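Local structure of RimK-related lysine biosynthesis protein (Thermococcus kodakarensis, 5K2M) at residues 2-8 with 26-32. The protein probably acts as an ATP-dependent, magnesium-requiring ATP-grasp ligase of the RimK family (LysX subfamily) in amino-acid biosynthesis. Numbering follows the deposited sequence.
Sequences RIGITYT and EVVMLHE
With chi1 at 72°, Tyr7 holds CG between its own backbone N and carbonyl carbon, which swings the ring over the main chain of His31; at the other end of the pair, the bend of Arg2 at chi3 (59°) turns its guanidinium toward Glu26. Strands 2-7 and 26-31 are the parallel neighbours of a right-handed beta-alpha-beta crossover, linked by helix 12-24, and they illustrate how backbone hydrogen bonds join such strands while side chains pack on both faces. Five hydrogen bonds run from Ile3 N to Glu26 O (2.8 Å) through to Tyr7 N and Leu30 O, the last longer and more bent; Ile3 and Ile5 each use both N-H and C=O, Tyr7 gives its N-H, and Tyr7 O accepts a weak bond from Glu32 N. On the face turned to helix 12-24, Ile5 CD1 touches Val27 CG1 at 3.8 Å and lies beside Met29 SD, while Ile17 and Ala21 cover this patch. Leu30 and Thr6 pack on the opposite face, beneath Phe63 of helix 53-65. Arg2 NH1 forms a salt bridge with Glu26 OE2 (3.0 Å), the two flat groups nearly perpendicular, and Val28 CG2 rests against one guanidinium face; NE hydrogen-bonds to Asp42 O. Beyond the strands, Thr8 OG1 is held chiefly by a hydrogen bond with Val51 N, with a weak addition to Glu32 OE2. The Tyr7 ring receives an off-centre CH-pi contact, with His31 CB 4.2 Å from its centroid.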
ATOM      1  N   ARG A   2     -13.911  14.007  41.023  1.00 54.44           N
ATOM      2  CA  ARG A   2     -15.048  13.645  40.187  1.00 52.90           C
ATOM      3  C   ARG A   2     -15.192  12.126  40.180  1.00 48.61           C
ATOM      4  O   ARG A   2     -14.303  11.401  39.736  1.00 46.41           O
ATOM      5  CB  ARG A   2     -14.902  14.227  38.779  1.00 54.51           C
ATOM      6  CG  ARG A   2     -15.266  15.704  38.735  1.00 57.40           C
ATOM      7  CD  ARG A   2     -14.769  16.414  37.489  1.00 58.59           C
ATOM      8  NE  ARG A   2     -15.292  15.815  36.264  1.00 61.27           N
ATOM      9  CZ  ARG A   2     -16.481  16.067  35.725  1.00 60.83           C
ATOM     10  NH1 ARG A   2     -17.319  16.915  36.290  1.00 62.08           N
ATOM     11  NH2 ARG A   2     -16.832  15.453  34.603  1.00 62.90           N
ATOM     12  N   ILE A   3     -16.316  11.661  40.711  1.00 46.30           N
ATOM     13  CA  ILE A   3     -16.601  10.244  40.852  1.00 44.18           C
ATOM     14  C   ILE A   3     -17.662   9.869  39.814  1.00 41.84           C
ATOM     15  O   ILE A   3     -18.771  10.394  39.832  1.00 41.54           O
ATOM     16  CB  ILE A   3     -17.125   9.922  42.270  1.00 44.49           C
ATOM     17  CG1 ILE A   3     -16.053  10.222  43.321  1.00 45.66           C
ATOM     18  CG2 ILE A   3     -17.574   8.466  42.359  1.00 45.78           C
ATOM     19  CD1 ILE A   3     -16.550  10.206  44.756  1.00 45.06           C
ATOM     20  N   GLY A   4     -17.315   8.977  38.899  1.00 40.85           N
ATOM     21  CA  GLY A   4     -18.292   8.437  37.957  1.00 40.74           C
ATOM     22  C   GLY A   4     -19.061   7.258  38.535  1.00 40.31           C
ATOM     23  O   GLY A   4     -18.510   6.471  39.310  1.00 40.02           O
ATOM     24  N   ILE A   5     -20.329   7.120  38.149  1.00 39.95           N
ATOM     25  CA  ILE A   5     -21.090   5.900  38.439  1.00 39.44           C
ATOM     26  C   ILE A   5     -21.703   5.376  37.146  1.00 39.61           C
ATOM     27  O   ILE A   5     -22.560   6.037  36.562  1.00 39.04           O
ATOM     28  CB  ILE A   5     -22.235   6.162  39.442  1.00 39.05           C
ATOM     29  CG1 ILE A   5     -21.695   6.784  40.725  1.00 41.76           C
ATOM     30  CG2 ILE A   5     -22.966   4.875  39.771  1.00 39.04           C
ATOM     31  CD1 ILE A   5     -22.766   7.160  41.727  1.00 42.41           C
ATOM     32  N   THR A   6     -21.300   4.185  36.703  1.00 39.49           N
ATOM     33  CA  THR A   6     -21.886   3.609  35.485  1.00 39.91           C
ATOM     34  C   THR A   6     -23.022   2.670  35.843  1.00 41.63           C
ATOM     35  O   THR A   6     -22.918   1.896  36.794  1.00 42.08           O
ATOM     36  CB  THR A   6     -20.872   2.856  34.626  1.00 36.99           C
ATOM     37  OG1 THR A   6     -20.342   1.769  35.373  1.00 37.38           O
ATOM     38  CG2 THR A   6     -19.759   3.766  34.192  1.00 37.66           C
ATOM     39  N   TYR A   7     -24.098   2.739  35.067  1.00 43.63           N
ATOM     40  CA  TYR A   7     -25.355   2.082  35.434  1.00 44.85           C
ATOM     41  C   TYR A   7     -26.256   1.753  34.237  1.00 45.08           C
ATOM     42  O   TYR A   7     -26.178   2.377  33.167  1.00 43.26           O
ATOM     43  CB  TYR A   7     -26.117   2.946  36.444  1.00 45.61           C
ATOM     44  CG  TYR A   7     -26.738   4.215  35.874  1.00 47.74           C
ATOM     45  CD1 TYR A   7     -26.022   5.413  35.799  1.00 48.21           C
ATOM     46  CD2 TYR A   7     -28.054   4.222  35.447  1.00 48.97           C
ATOM     47  CE1 TYR A   7     -26.607   6.564  35.292  1.00 49.08           C
ATOM     48  CE2 TYR A   7     -28.641   5.363  34.938  1.00 49.80           C
ATOM     49  CZ  TYR A   7     -27.926   6.525  34.864  1.00 51.04           C
ATOM     50  OH  TYR A   7     -28.558   7.631  34.339  1.00 56.91           O
ATOM     51  N   THR A   8     -27.110   0.761  34.445  1.00 45.89           N
ATOM     52  CA  THR A   8     -28.121   0.368  33.480  1.00 47.05           C
ATOM     53  C   THR A   8     -29.439   0.984  33.915  1.00 47.36           C
ATOM     54  O   THR A   8     -30.058   1.746  33.174  1.00 47.82           O
ATOM     55  CB  THR A   8     -28.241  -1.159  33.427  1.00 46.59           C
ATOM     56  OG1 THR A   8     -26.934  -1.720  33.269  1.00 46.73           O
ATOM     57  CG2 THR A   8     -29.153  -1.594  32.273  1.00 46.64           C
ATOM     58  N   GLU A  26     -17.845  15.714  43.261  1.00 54.25           N
ATOM     59  CA  GLU A  26     -18.801  15.853  42.182  1.00 55.41           C
ATOM     60  C   GLU A  26     -19.115  14.463  41.607  1.00 54.64           C
ATOM     61  O   GLU A  26     -18.210  13.676  41.357  1.00 55.69           O
ATOM     62  CB  GLU A  26     -18.186  16.753  41.122  1.00 60.36           C
ATOM     63  CG  GLU A  26     -19.103  17.169  39.990  1.00 67.45           C
ATOM     64  CD  GLU A  26     -18.432  18.157  39.044  1.00 74.54           C
ATOM     65  OE1 GLU A  26     -17.265  18.537  39.300  1.00 78.43           O
ATOM     66  OE2 GLU A  26     -19.065  18.555  38.038  1.00 81.87           O
ATOM     67  N   VAL A  27     -20.394  14.161  41.417  1.00 53.03           N
ATOM     68  CA  VAL A  27     -20.827  12.860  40.909  1.00 52.41           C
ATOM     69  C   VAL A  27     -21.242  12.981  39.444  1.00 51.95           C
ATOM     70  O   VAL A  27     -22.075  13.811  39.115  1.00 53.67           O
ATOM     71  CB  VAL A  27     -22.017  12.308  41.725  1.00 51.79           C
ATOM     72  CG1 VAL A  27     -22.399  10.915  41.243  1.00 50.62           C
ATOM     73  CG2 VAL A  27     -21.673  12.266  43.206  1.00 52.08           C
ATOM     74  N   VAL A  28     -20.660  12.154  38.575  1.00 51.10           N
ATOM     75  CA  VAL A  28     -21.054  12.093  37.159  1.00 49.70           C
ATOM     76  C   VAL A  28     -21.782  10.783  36.900  1.00 49.52           C
ATOM     77  O   VAL A  28     -21.173   9.705  36.946  1.00 51.42           O
ATOM     78  CB  VAL A  28     -19.831  12.192  36.228  1.00 50.90           C
ATOM     79  CG1 VAL A  28     -20.260  12.279  34.762  1.00 50.41           C
ATOM     80  CG2 VAL A  28     -18.983  13.391  36.619  1.00 52.68           C
ATOM     81  N   MET A  29     -23.081  10.882  36.634  1.00 46.68           N
ATOM     82  CA  MET A  29     -23.922   9.722  36.377  1.00 47.37           C
ATOM     83  C   MET A  29     -23.772   9.320  34.931  1.00 46.63           C
ATOM     84  O   MET A  29     -24.043  10.116  34.045  1.00 47.38           O
ATOM     85  CB  MET A  29     -25.388  10.052  36.650  1.00 47.61           C
ATOM     86  CG  MET A  29     -25.662  10.478  38.079  1.00 48.62           C
ATOM     87  SD  MET A  29     -25.170   9.208  39.246  1.00 48.36           S
ATOM     88  CE  MET A  29     -26.413   7.962  38.963  1.00 50.78           C
ATOM     89  N   LEU A  30     -23.332   8.090  34.688  1.00 44.85           N
ATOM     90  CA  LEU A  30     -23.047   7.653  33.335  1.00 44.66           C
ATOM     91  C   LEU A  30     -23.913   6.471  33.000  1.00 42.95           C
ATOM     92  O   LEU A  30     -23.584   5.337  33.330  1.00 41.87           O
ATOM     93  CB  LEU A  30     -21.582   7.267  33.189  1.00 44.93           C
ATOM     94  CG  LEU A  30     -20.589   8.402  33.410  1.00 44.86           C
ATOM     95  CD1 LEU A  30     -19.292   7.830  33.944  1.00 45.36           C
ATOM     96  CD2 LEU A  30     -20.364   9.188  32.130  1.00 45.98           C
ATOM     97  N   HIS A  31     -25.032   6.733  32.347  1.00 42.50           N
ATOM     98  CA  HIS A  31     -25.786   5.654  31.770  1.00 43.51           C
ATOM     99  C   HIS A  31     -24.967   5.057  30.620  1.00 41.78           C
ATOM    100  O   HIS A  31     -24.068   5.697  30.075  1.00 40.21           O
ATOM    101  CB  HIS A  31     -27.148   6.126  31.273  1.00 45.57           C
ATOM    102  CG  HIS A  31     -28.007   5.007  30.787  1.00 47.32           C
ATOM    103  ND1 HIS A  31     -28.398   4.887  29.473  1.00 49.21           N
ATOM    104  CD2 HIS A  31     -28.490   3.914  31.427  1.00 47.19           C
ATOM    105  CE1 HIS A  31     -29.115   3.786  29.330  1.00 48.52           C
ATOM    106  NE2 HIS A  31     -29.180   3.176  30.500  1.00 48.57           N
ATOM    107  N   GLU A  32     -25.283   3.823  30.273  1.00 40.82           N
ATOM    108  CA  GLU A  32     -24.661   3.130  29.154  1.00 41.52           C
ATOM    109  C   GLU A  32     -24.665   3.909  27.836  1.00 42.24           C
ATOM    110  O   GLU A  32     -23.689   3.857  27.088  1.00 41.53           O
ATOM    111  CB  GLU A  32     -25.311   1.759  28.994  1.00 42.40           C
ATOM    112  CG  GLU A  32     -24.860   0.845  30.107  1.00 44.52           C
ATOM    113  CD  GLU A  32     -25.573  -0.487  30.173  1.00 47.88           C
ATOM    114  OE1 GLU A  32     -26.705  -0.627  29.658  1.00 50.84           O
ATOM    115  OE2 GLU A  32     -24.979  -1.397  30.780  1.00 49.88           O
TER